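Local structure of anthranilate-CoA ligase (Stigmatella aurantiaca, 4WV3) at residues A216-T221 / C238-G243; S292-L297 / T502-I507; I317-N322 / E391-G396. The protein belongs to the AMP-binding enzymes of the ANL clan and holds 5'-O-[(S)-[(2-aminobenzoyl)oxy](hydroxy)phosphoryl]adenosine where its large N-terminal part meets its C-terminal domain. All blocks are in the same frame, centred on the assembly; numbering follows the deposited sequence.

Contact 1: residues A216-T221 / C238-G243; sequences AKLFFT and CVLFPG. With 3UK (5'-O-[(S)-[(2-aminobenzoyl)oxy](hydroxy)phosphoryl]adenosine), chain C.
The backbones of 216-221 and 238-243 come nearest at Lys217 and Phe241, whose CA atoms lie 8.2 Å apart, so side chains must bridge the gap. Lys217 does most of this. Its chain bends about the CB-CG bond (chi2 -59°) and then runs straight, which carries the ammonium group across to the loop after strand 237-239. There NZ donates to Gly243 O at 3.1 Å, nearly in line with the carbonyl bond (161° at the oxygen). NZ also lies 2.6 Å from Phe241 O. The lysine end is thus close to two backbone carbonyl oxygens. At its near end, CB of Lys217 rests on one face of the Phe219 ring, toward the rim. The Phe241 ring turns back over its own loop, with Gly243 N 3.7 Å above its centre.

Beside this polar bridge is a small apolar contact. Leu218 and Leu240 cross at about a right angle, and their methyl ends meet, CD1 of Leu218 to CD2 of Leu240.

The other end of 216-221 faces the ligand. Phe220 points the edge of its ring at 3UK, with CZ 3.1 Å from O01. Thr221 OG1 accepts a hydrogen bond of 2.7 Å from 3UK N32; the same hydroxyl is also bonded to Phe323 O.

The contact lies in a beta-alpha-beta crossover of the mixed sheet. Strand 211-214 leads through 216-221 into helix 221-234, with Phe220 at its N-cap, and the chain returns in the parallel strand 237-239. Val239 bonds to Thr212 of strand 211-214, while Phe241 packs against that strand and helix 248-258.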
loop_
_atom_site.group_PDB
_atom_site.type_symbol
_atom_site.label_atom_id
_atom_site.label_comp_id
_atom_site.label_asym_id
_atom_site.label_seq_id
_atom_site.Cartn_x
_atom_site.Cartn_y
_atom_site.Cartn_z
ATOM N N ALA A 216 -4.560 4.316 3.726
ATOM C CA ALA A 216 -3.603 3.220 3.786
ATOM C C ALA A 216 -2.824 3.274 5.093
ATOM O O ALA A 216 -2.376 4.340 5.516
ATOM C CB ALA A 216 -2.654 3.281 2.600
ATOM N N LYS A 217 -2.665 2.119 5.729
ATOM C CA LYS A 217 -2.016 2.044 7.031
ATOM C C LYS A 217 -0.498 2.141 6.927
ATOM O O LYS A 217 0.067 2.085 5.835
ATOM C CB LYS A 217 -2.417 0.757 7.751
ATOM C CG LYS A 217 -3.909 0.629 7.997
ATOM C CD LYS A 217 -4.426 1.787 8.833
ATOM C CE LYS A 217 -5.900 1.622 9.154
ATOM N NZ LYS A 217 -6.396 2.722 10.026
ATOM N N LEU A 218 0.155 2.278 8.077
ATOM C CA LEU A 218 1.598 2.489 8.123
ATOM C C LEU A 218 2.417 1.211 7.923
ATOM O O LEU A 218 3.630 1.278 7.724
ATOM C CB LEU A 218 1.994 3.192 9.425
ATOM C CG LEU A 218 1.503 4.637 9.556
ATOM C CD1 LEU A 218 1.732 5.168 10.961
ATOM C CD2 LEU A 218 2.183 5.530 8.528
ATOM N N PHE A 219 1.766 0.053 7.976
ATOM C CA PHE A 219 2.456 -1.195 7.655
ATOM C C PHE A 219 2.474 -1.422 6.145
ATOM O O PHE A 219 3.269 -2.209 5.632
ATOM C CB PHE A 219 1.859 -2.398 8.401
ATOM C CG PHE A 219 0.382 -2.598 8.179
ATOM C CD1 PHE A 219 -0.088 -3.205 7.023
ATOM C CD2 PHE A 219 -0.534 -2.212 9.144
ATOM C CE1 PHE A 219 -1.443 -3.399 6.825
ATOM C CE2 PHE A 219 -1.890 -2.409 8.953
ATOM C CZ PHE A 219 -2.345 -3.001 7.790
ATOM N N PHE A 220 1.589 -0.720 5.447
ATOM C CA PHE A 220 1.560 -0.718 3.992
ATOM C C PHE A 220 2.477 0.402 3.511
ATOM O O PHE A 220 2.260 1.567 3.844
ATOM C CB PHE A 220 0.130 -0.470 3.507
ATOM C CG PHE A 220 -0.078 -0.732 2.041
ATOM C CD1 PHE A 220 0.877 -1.400 1.293
ATOM C CD2 PHE A 220 -1.235 -0.305 1.410
ATOM C CE1 PHE A 220 0.682 -1.636 -0.053
ATOM C CE2 PHE A 220 -1.436 -0.538 0.065
ATOM C CZ PHE A 220 -0.478 -1.205 -0.667
ATOM N N THR A 221 3.500 0.054 2.733
ATOM C CA THR A 221 4.500 1.034 2.303
ATOM C C THR A 221 3.910 2.157 1.453
ATOM O O THR A 221 4.510 3.225 1.321
ATOM C CB THR A 221 5.684 0.381 1.554
ATOM O OG1 THR A 221 5.197 -0.364 0.431
ATOM C CG2 THR A 221 6.460 -0.542 2.480
ATOM N N CYS A 238 1.424 15.262 8.682
ATOM C CA CYS A 238 0.625 14.101 8.293
ATOM C C CYS A 238 -0.526 13.844 9.263
ATOM O O CYS A 238 -0.485 14.265 10.420
ATOM C CB CYS A 238 1.505 12.854 8.180
ATOM S SG CYS A 238 2.256 12.316 9.735
ATOM N N VAL A 239 -1.551 13.148 8.777
ATOM C CA VAL A 239 -2.722 12.823 9.583
ATOM C C VAL A 239 -2.909 11.310 9.669
ATOM O O VAL A 239 -2.941 10.624 8.649
ATOM C CB VAL A 239 -3.998 13.463 9.000
ATOM C CG1 VAL A 239 -5.208 13.116 9.853
ATOM C CG2 VAL A 239 -3.831 14.974 8.887
ATOM N N LEU A 240 -3.033 10.796 10.890
ATOM C CA LEU A 240 -3.136 9.356 11.109
ATOM C C LEU A 240 -4.521 8.940 11.606
ATOM O O LEU A 240 -5.020 9.467 12.601
ATOM C CB LEU A 240 -2.060 8.890 12.093
ATOM C CG LEU A 240 -0.623 9.281 11.736
ATOM C CD1 LEU A 240 0.350 8.793 12.797
ATOM C CD2 LEU A 240 -0.239 8.746 10.364
ATOM N N PHE A 241 -5.128 7.987 10.907
ATOM C CA PHE A 241 -6.464 7.506 11.241
ATOM C C PHE A 241 -6.407 6.085 11.799
ATOM O O PHE A 241 -6.170 5.131 11.056
ATOM C CB PHE A 241 -7.364 7.560 10.005
ATOM C CG PHE A 241 -8.760 7.066 10.244
ATOM C CD1 PHE A 241 -9.686 7.856 10.907
ATOM C CD2 PHE A 241 -9.153 5.815 9.795
ATOM C CE1 PHE A 241 -10.975 7.403 11.125
ATOM C CE2 PHE A 241 -10.440 5.357 10.009
ATOM C CZ PHE A 241 -11.351 6.152 10.675
ATOM N N PRO A 242 -6.628 5.941 13.115
ATOM C CA PRO A 242 -6.504 4.656 13.810
ATOM C C PRO A 242 -7.727 3.759 13.641
ATOM O O PRO A 242 -7.620 2.546 13.823
ATOM C CB PRO A 242 -6.368 5.074 15.273
ATOM C CG PRO A 242 -7.155 6.335 15.362
ATOM C CD PRO A 242 -6.972 7.038 14.039
ATOM N N GLY A 243 -8.867 4.348 13.298
ATOM C CA GLY A 243 -10.115 3.611 13.209
ATOM C C GLY A 243 -10.190 2.644 12.042
ATOM O O GLY A 243 -9.257 2.537 11.246
HETATM C C10 3UK C . -0.555 -3.745 -7.800
HETATM C C15 3UK C . -1.264 -1.627 -8.907
HETATM C C17 3UK C . -2.353 -1.066 -10.924
HETATM C C21 3UK C . 0.497 -4.237 -8.754
HETATM C C26 3UK C . 2.005 -0.265 -3.447
HETATM C C28 3UK C . 1.808 2.014 -4.218
HETATM O O01 3UK C . 0.356 -2.029 -3.505
HETATM C C02 3UK C . 1.537 -1.767 -3.455
HETATM O O03 3UK C . 2.465 -2.758 -3.031
HETATM P P04 3UK C . 2.029 -4.280 -2.875
HETATM O O05 3UK C . 3.254 -5.100 -2.360
HETATM O O06 3UK C . 1.554 -4.920 -4.269
HETATM C C07 3UK C . 2.031 -4.363 -5.504
HETATM C C08 3UK C . 1.114 -4.815 -6.605
HETATM O O09 3UK C . -0.157 -4.135 -6.492
HETATM N N11 3UK C . -0.674 -2.325 -7.868
HETATM C C12 3UK C . -0.238 -1.439 -6.923
HETATM N N13 3UK C . -0.540 -0.180 -7.347
HETATM C C14 3UK C . -1.176 -0.269 -8.574
HETATM N N16 3UK C . -1.850 -1.999 -10.075
HETATM N N18 3UK C . -2.302 0.234 -10.667
HETATM C C19 3UK C . -1.740 0.682 -9.534
HETATM N N20 3UK C . -1.690 2.076 -9.267
HETATM O O22 3UK C . 0.086 -5.463 -9.328
HETATM C C23 3UK C . 1.670 -4.445 -7.920
HETATM O O24 3UK C . 2.465 -5.524 -8.448
HETATM O O25 3UK C . 0.914 -4.387 -1.848
HETATM C C27 3UK C . 1.373 0.667 -4.234
HETATM C C29 3UK C . 2.909 2.409 -3.385
HETATM C C30 3UK C . 3.544 1.477 -2.600
HETATM C C31 3UK C . 3.107 0.129 -2.612
HETATM N N32 3UK C . 3.782 -0.864 -1.776
#

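Contact 2: residues S292-L297 / T502-I507; sequences SASEAL and TATGKI. With 3UK (5'-O-[(S)-[(2-aminobenzoyl)oxy](hydroxy)phosphoryl]adenosine), chain C.
Lys506 NZ is wedged between protein and ligand, 2.7 Å from Ser294 O and in contact with several oxygens of 3UK at once. Lys506 NZ donates to 3UK O09 at 2.6 Å. Lys506 NZ also donates to 3UK O01 at 3.2 Å. A third bond, to O06, is weak. The lysine chain is extended until its last torsion, which turns NZ aside (chi4 -61°). The CG of Lys506 passes alongside Ser294 OG. That hydroxyl points at Thr504 O, but the modelled separation is too short to be trusted in detail.

Glu295 holds the other side. Its carboxylate reaches across on a chain extended beyond CG, and Ile507 N donates to OE2 at 2.7 Å. The bond is nearly straight at the hydrogen (169°), yet the N-H comes from above the carboxylate plane, 36° out of it. Glu295 OE1 also makes a salt bridge with Arg509.

A lysine brought into the ligand pocket by a loop of the C-terminal domain is a known feature of the ANL clan. Here the loop holds a type I beta turn from Thr502 to Gly505, and Gly505, its last residue, has positive phi. It is tied by Thr502 N to Lys506 O, by Lys506 N to Thr502 OG1, and by a bond between the hydroxyls of Thr502 and Thr504.

The 292-297 loop also lines the ligand directly. Ala293 CB packs on the aminobenzoyl ring, 3.6 Å from C28. Ala296 CB lies against the adenine, 3.8 Å from C17.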
loop_
_atom_site.group_PDB
_atom_site.type_symbol
_atom_site.label_atom_id
_atom_site.label_comp_id
_atom_site.label_asym_id
_atom_site.label_seq_id
_atom_site.Cartn_x
_atom_site.Cartn_y
_atom_site.Cartn_z
ATOM N N SER A 292 -4.074 7.604 -5.776
ATOM C CA SER A 292 -4.656 6.266 -5.775
ATOM C C SER A 292 -3.623 5.217 -6.170
ATOM O O SER A 292 -2.798 5.450 -7.054
ATOM C CB SER A 292 -5.852 6.198 -6.726
ATOM O OG SER A 292 -6.401 4.894 -6.764
ATOM N N ALA A 293 -3.673 4.062 -5.512
ATOM C CA ALA A 293 -2.757 2.967 -5.815
ATOM C C ALA A 293 -3.269 1.701 -5.132
ATOM O O ALA A 293 -4.322 1.718 -4.499
ATOM C CB ALA A 293 -1.420 3.181 -5.124
ATOM N N SER A 294 -2.503 0.621 -5.244
ATOM C CA SER A 294 -2.911 -0.673 -4.716
ATOM C C SER A 294 -3.448 -1.496 -5.875
ATOM O O SER A 294 -2.966 -2.592 -6.158
ATOM C CB SER A 294 -3.985 -0.504 -3.641
ATOM O OG SER A 294 -4.120 -1.683 -2.865
ATOM N N GLU A 295 -4.449 -0.941 -6.549
ATOM C CA GLU A 295 -4.966 -1.508 -7.793
ATOM C C GLU A 295 -5.273 -0.393 -8.786
ATOM O O GLU A 295 -5.348 0.777 -8.407
ATOM C CB GLU A 295 -6.215 -2.362 -7.544
ATOM C CG GLU A 295 -5.937 -3.703 -6.875
ATOM C CD GLU A 295 -7.101 -4.670 -6.994
ATOM O OE1 GLU A 295 -8.022 -4.401 -7.793
ATOM O OE2 GLU A 295 -7.096 -5.701 -6.290
ATOM N N ALA A 296 -5.448 -0.755 -10.053
ATOM C CA ALA A 296 -5.691 0.227 -11.106
ATOM C C ALA A 296 -6.967 1.030 -10.864
ATOM O O ALA A 296 -8.033 0.462 -10.628
ATOM C CB ALA A 296 -5.741 -0.453 -12.466
ATOM N N LEU A 297 -6.844 2.352 -10.914
ATOM C CA LEU A 297 -7.990 3.239 -10.741
ATOM C C LEU A 297 -8.764 3.386 -12.047
ATOM O O LEU A 297 -8.239 3.920 -13.025
ATOM C CB LEU A 297 -7.538 4.616 -10.250
ATOM C CG LEU A 297 -8.647 5.661 -10.088
ATOM C CD1 LEU A 297 -9.518 5.350 -8.880
ATOM C CD2 LEU A 297 -8.068 7.063 -9.994
ATOM N N THR A 502 -7.859 -7.811 0.834
ATOM C CA THR A 502 -6.719 -7.721 1.734
ATOM C C THR A 502 -6.847 -6.443 2.554
ATOM O O THR A 502 -7.769 -5.656 2.345
ATOM C CB THR A 502 -5.391 -7.671 0.962
ATOM O OG1 THR A 502 -5.333 -6.467 0.188
ATOM C CG2 THR A 502 -5.264 -8.870 0.038
ATOM N N ALA A 503 -5.919 -6.232 3.479
ATOM C CA ALA A 503 -5.925 -5.019 4.288
ATOM C C ALA A 503 -5.197 -3.887 3.571
ATOM O O ALA A 503 -4.971 -2.820 4.141
ATOM C CB ALA A 503 -5.299 -5.280 5.647
ATOM N N THR A 504 -4.833 -4.128 2.316
ATOM C CA THR A 504 -4.133 -3.135 1.513
ATOM C C THR A 504 -5.012 -2.627 0.374
ATOM O O THR A 504 -4.530 -1.981 -0.557
ATOM C CB THR A 504 -2.821 -3.699 0.941
ATOM O OG1 THR A 504 -3.101 -4.861 0.152
ATOM C CG2 THR A 504 -1.872 -4.075 2.067
ATOM N N GLY A 505 -6.305 -2.926 0.454
ATOM C CA GLY A 505 -7.267 -2.432 -0.514
ATOM C C GLY A 505 -7.253 -3.176 -1.834
ATOM O O GLY A 505 -7.609 -2.617 -2.872
ATOM N N LYS A 506 -6.844 -4.440 -1.799
ATOM C CA LYS A 506 -6.822 -5.268 -2.999
ATOM C C LYS A 506 -7.986 -6.249 -3.002
ATOM O O LYS A 506 -8.607 -6.493 -1.969
ATOM C CB LYS A 506 -5.509 -6.045 -3.097
ATOM C CG LYS A 506 -4.268 -5.180 -3.190
ATOM C CD LYS A 506 -3.020 -6.040 -3.304
ATOM C CE LYS A 506 -1.762 -5.190 -3.314
ATOM N NZ LYS A 506 -1.733 -4.243 -4.460
ATOM N N ILE A 507 -8.278 -6.809 -4.171
ATOM C CA ILE A 507 -9.278 -7.862 -4.282
ATOM C C ILE A 507 -8.594 -9.205 -4.505
ATOM O O ILE A 507 -7.841 -9.375 -5.463
ATOM C CB ILE A 507 -10.271 -7.589 -5.424
ATOM C CG1 ILE A 507 -11.122 -6.359 -5.105
ATOM C CG2 ILE A 507 -11.162 -8.799 -5.656
ATOM C CD1 ILE A 507 -12.181 -6.062 -6.145
HETATM C C10 3UK C . -0.555 -3.745 -7.800
HETATM C C15 3UK C . -1.264 -1.627 -8.907
HETATM C C17 3UK C . -2.353 -1.066 -10.924
HETATM C C21 3UK C . 0.497 -4.237 -8.754
HETATM C C26 3UK C . 2.005 -0.265 -3.447
HETATM C C28 3UK C . 1.808 2.014 -4.218
HETATM O O01 3UK C . 0.356 -2.029 -3.505
HETATM C C02 3UK C . 1.537 -1.767 -3.455
HETATM O O03 3UK C . 2.465 -2.758 -3.031
HETATM P P04 3UK C . 2.029 -4.280 -2.875
HETATM O O05 3UK C . 3.254 -5.100 -2.360
HETATM O O06 3UK C . 1.554 -4.920 -4.269
HETATM C C07 3UK C . 2.031 -4.363 -5.504
HETATM C C08 3UK C . 1.114 -4.815 -6.605
HETATM O O09 3UK C . -0.157 -4.135 -6.492
HETATM N N11 3UK C . -0.674 -2.325 -7.868
HETATM C C12 3UK C . -0.238 -1.439 -6.923
HETATM N N13 3UK C . -0.540 -0.180 -7.347
HETATM C C14 3UK C . -1.176 -0.269 -8.574
HETATM N N16 3UK C . -1.850 -1.999 -10.075
HETATM N N18 3UK C . -2.302 0.234 -10.667
HETATM C C19 3UK C . -1.740 0.682 -9.534
HETATM N N20 3UK C . -1.690 2.076 -9.267
HETATM O O22 3UK C . 0.086 -5.463 -9.328
HETATM C C23 3UK C . 1.670 -4.445 -7.920
HETATM O O24 3UK C . 2.465 -5.524 -8.448
HETATM O O25 3UK C . 0.914 -4.387 -1.848
HETATM C C27 3UK C . 1.373 0.667 -4.234
HETATM C C29 3UK C . 2.909 2.409 -3.385
HETATM C C30 3UK C . 3.544 1.477 -2.600
HETATM C C31 3UK C . 3.107 0.129 -2.612
HETATM N N32 3UK C . 3.782 -0.864 -1.776
#

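Contact 3: residues I317-N322 / E391-G396; sequences IGCTEN and EWLATG. With 3UK (5'-O-[(S)-[(2-aminobenzoyl)oxy](hydroxy)phosphoryl]adenosine), chain C.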
loop_
_atom_site.group_PDB
_atom_site.type_symbol
_atom_site.label_atom_id
_atom_site.label_comp_id
_atom_site.label_asym_id
_atom_site.label_seq_id
_atom_site.Cartn_x
_atom_site.Cartn_y
_atom_site.Cartn_z
ATOM N N ILE A 317 1.424 3.166 -9.895
ATOM C CA ILE A 317 1.678 1.809 -9.424
ATOM C C ILE A 317 2.990 1.703 -8.651
ATOM O O ILE A 317 4.041 2.159 -9.105
ATOM C CB ILE A 317 1.653 0.770 -10.574
ATOM C CG1 ILE A 317 2.051 -0.613 -10.051
ATOM C CG2 ILE A 317 2.567 1.190 -11.710
ATOM C CD1 ILE A 317 2.133 -1.676 -11.125
ATOM N N GLY A 318 2.909 1.108 -7.468
ATOM C CA GLY A 318 4.084 0.826 -6.670
ATOM C C GLY A 318 4.001 -0.578 -6.113
ATOM O O GLY A 318 2.964 -1.233 -6.211
ATOM N N CYS A 319 5.099 -1.050 -5.537
ATOM C CA CYS A 319 5.111 -2.351 -4.887
ATOM C C CYS A 319 6.025 -2.295 -3.675
ATOM O O CYS A 319 6.874 -1.410 -3.570
ATOM C CB CYS A 319 5.556 -3.450 -5.856
ATOM S SG CYS A 319 7.249 -3.292 -6.466
ATOM N N THR A 320 5.843 -3.236 -2.756
ATOM C CA THR A 320 6.617 -3.250 -1.523
ATOM C C THR A 320 8.087 -3.562 -1.806
ATOM O O THR A 320 8.976 -3.109 -1.084
ATOM C CB THR A 320 6.031 -4.251 -0.509
ATOM O OG1 THR A 320 4.624 -4.017 -0.371
ATOM C CG2 THR A 320 6.699 -4.099 0.851
ATOM N N GLU A 321 8.336 -4.318 -2.871
ATOM C CA GLU A 321 9.701 -4.640 -3.280
ATOM C C GLU A 321 10.471 -3.388 -3.697
ATOM O O GLU A 321 11.692 -3.326 -3.554
ATOM C CB GLU A 321 9.702 -5.661 -4.422
ATOM C CG GLU A 321 9.253 -7.064 -4.026
ATOM C CD GLU A 321 7.744 -7.225 -4.014
ATOM O OE1 GLU A 321 7.027 -6.217 -4.201
ATOM O OE2 GLU A 321 7.272 -8.366 -3.820
ATOM N N ASN A 322 9.751 -2.398 -4.214
ATOM C CA ASN A 322 10.354 -1.134 -4.624
ATOM C C ASN A 322 10.078 -0.042 -3.596
ATOM O O ASN A 322 10.497 1.104 -3.758
ATOM C CB ASN A 322 9.814 -0.707 -5.991
ATOM C CG ASN A 322 10.583 0.457 -6.586
ATOM O OD1 ASN A 322 11.813 0.445 -6.622
ATOM N ND2 ASN A 322 9.862 1.476 -7.037
ATOM N N GLU A 391 19.591 -6.270 -12.269
ATOM C CA GLU A 391 19.201 -4.864 -12.219
ATOM C C GLU A 391 17.712 -4.686 -12.483
ATOM O O GLU A 391 17.178 -3.585 -12.343
ATOM C CB GLU A 391 19.998 -4.038 -13.231
ATOM C CG GLU A 391 21.445 -3.794 -12.852
ATOM C CD GLU A 391 22.075 -2.687 -13.676
ATOM O OE1 GLU A 391 22.809 -3.001 -14.637
ATOM O OE2 GLU A 391 21.833 -1.502 -13.363
ATOM N N TRP A 392 17.047 -5.769 -12.870
ATOM C CA TRP A 392 15.631 -5.708 -13.211
ATOM C C TRP A 392 14.747 -6.409 -12.183
ATOM O O TRP A 392 15.051 -7.513 -11.732
ATOM C CB TRP A 392 15.391 -6.286 -14.607
ATOM C CG TRP A 392 16.056 -5.494 -15.683
ATOM C CD1 TRP A 392 17.236 -5.782 -16.302
ATOM C CD2 TRP A 392 15.588 -4.270 -16.261
ATOM N NE1 TRP A 392 17.529 -4.816 -17.235
ATOM C CE2 TRP A 392 16.532 -3.877 -17.230
ATOM C CE3 TRP A 392 14.459 -3.471 -16.056
ATOM C CZ2 TRP A 392 16.383 -2.720 -17.992
ATOM C CZ3 TRP A 392 14.312 -2.323 -16.813
ATOM C CH2 TRP A 392 15.268 -1.958 -17.769
ATOM N N LEU A 393 13.652 -5.750 -11.823
ATOM C CA LEU A 393 12.716 -6.278 -10.838
ATOM C C LEU A 393 11.415 -6.718 -11.499
ATOM O O LEU A 393 10.737 -5.919 -12.146
ATOM C CB LEU A 393 12.423 -5.222 -9.772
ATOM C CG LEU A 393 11.371 -5.584 -8.722
ATOM C CD1 LEU A 393 11.850 -6.743 -7.871
ATOM C CD2 LEU A 393 11.038 -4.379 -7.855
ATOM N N ALA A 394 11.069 -7.991 -11.333
ATOM C CA ALA A 394 9.810 -8.513 -11.850
ATOM C C ALA A 394 8.694 -8.288 -10.836
ATOM O O ALA A 394 8.757 -8.788 -9.714
ATOM C CB ALA A 394 9.943 -9.990 -12.175
ATOM N N THR A 395 7.675 -7.532 -11.233
ATOM C CA THR A 395 6.578 -7.198 -10.331
ATOM C C THR A 395 5.424 -8.188 -10.441
ATOM O O THR A 395 4.545 -8.227 -9.578
ATOM C CB THR A 395 6.041 -5.777 -10.591
ATOM O OG1 THR A 395 5.551 -5.685 -11.935
ATOM C CG2 THR A 395 7.141 -4.746 -10.383
ATOM N N GLY A 396 5.431 -8.986 -11.505
ATOM C CA GLY A 396 4.373 -9.949 -11.745
ATOM C C GLY A 396 3.151 -9.306 -12.374
ATOM O O GLY A 396 2.037 -9.817 -12.259
HETATM C C10 3UK C . -0.555 -3.745 -7.800
HETATM C C15 3UK C . -1.264 -1.627 -8.907
HETATM C C17 3UK C . -2.353 -1.066 -10.924
HETATM C C21 3UK C . 0.497 -4.237 -8.754
HETATM C C26 3UK C . 2.005 -0.265 -3.447
HETATM C C28 3UK C . 1.808 2.014 -4.218
HETATM O O01 3UK C . 0.356 -2.029 -3.505
HETATM C C02 3UK C . 1.537 -1.767 -3.455
HETATM O O03 3UK C . 2.465 -2.758 -3.031
HETATM P P04 3UK C . 2.029 -4.280 -2.875
HETATM O O05 3UK C . 3.254 -5.100 -2.360
HETATM O O06 3UK C . 1.554 -4.920 -4.269
HETATM C C07 3UK C . 2.031 -4.363 -5.504
HETATM C C08 3UK C . 1.114 -4.815 -6.605
HETATM O O09 3UK C . -0.157 -4.135 -6.492
HETATM N N11 3UK C . -0.674 -2.325 -7.868
HETATM C C12 3UK C . -0.238 -1.439 -6.923
HETATM N N13 3UK C . -0.540 -0.180 -7.347
HETATM C C14 3UK C . -1.176 -0.269 -8.574
HETATM N N16 3UK C . -1.850 -1.999 -10.075
HETATM N N18 3UK C . -2.302 0.234 -10.667
HETATM C C19 3UK C . -1.740 0.682 -9.534
HETATM N N20 3UK C . -1.690 2.076 -9.267
HETATM O O22 3UK C . 0.086 -5.463 -9.328
HETATM C C23 3UK C . 1.670 -4.445 -7.920
HETATM O O24 3UK C . 2.465 -5.524 -8.448
HETATM O O25 3UK C . 0.914 -4.387 -1.848
HETATM C C27 3UK C . 1.373 0.667 -4.234
HETATM C C29 3UK C . 2.909 2.409 -3.385
HETATM C C30 3UK C . 3.544 1.477 -2.600
HETATM C C31 3UK C . 3.107 0.129 -2.612
HETATM N N32 3UK C . 3.782 -0.864 -1.776
HETATM O O HOH W 1 4.710 -6.734 -6.564
#
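Leu393 supplies most of the apolar contact between 317-322 and 391-396. Its CD2 methyl lies 3.9 Å from Glu321 CB and 4.2 Å from Cys319 SG, and also touches Asn322 CB. With CG anti to the backbone N (chi1 175°), the leucine end is held out from strand 392-401 toward the loop after strand 313-318. Cys319 SG has a second neighbour, the CG2 methyl of Thr395, so the sulfur sits against methyls of two residues on the same strand.

Polar contact across the segments is indirect. A water donates weak bonds to Glu321 OE1 and Thr395 O. It also lies 3.2 Å from 3UK O24. The side-chain polar groups have other main partners: Glu321 OE2 bonds to Tyr377 OH, Asn322 OD1 to Thr372 and Ser370, and Thr395 OG1 to Asp397.

The ligand contacts come chiefly from 317-322. Thr320 grips O05 of the 3UK phosphate twice, from its backbone N at 3.2 Å and from OG1 at 2.6 Å. Ile317 lies against the adenine, with CB 3.5 Å from C19. The Gly318 backbone runs beside the aminobenzoyl ring, its O 3.1 Å from C26. The sequence Gly-Cys-Thr-Glu fits the Gly-x-Thr-Glu signature of the AMP-binding family, which lies at the phosphate and adenine in relatives too.

Direct contact between the segments is thus apolar. Carbon and sulfur atoms join residues 319-322, which follow strand 313-318, to strand 392-401 of the antiparallel sheet. The amide and hydroxyl of Thr320 are turned to the ligand instead, and a water, weakly bonded to Glu321 OE1 and Thr395 O, also links both segments to O24 of 3UK.

All three contacts touch 3UK. The centres of contacts 1 and 2 are about 14 Å apart, those of 2 and 3 about 15 Å, and those of 1 and 3 about 22 Å. Contact 1 closes first along the chain. Contact 3 falls wholly between the two segments of contact 2. Strands 211-214, 237-239, 289-292 and 313-318 belong to one mixed sheet, so each contact has a segment at or beside it. Contact 3 adds the antiparallel sheet, and contact 2 the C-terminal domain. Contacts 1 and 2 meet where Phe220 packs on Thr504. The pocket is therefore assembled from loops at strand ends and closed by a distant part of the chain.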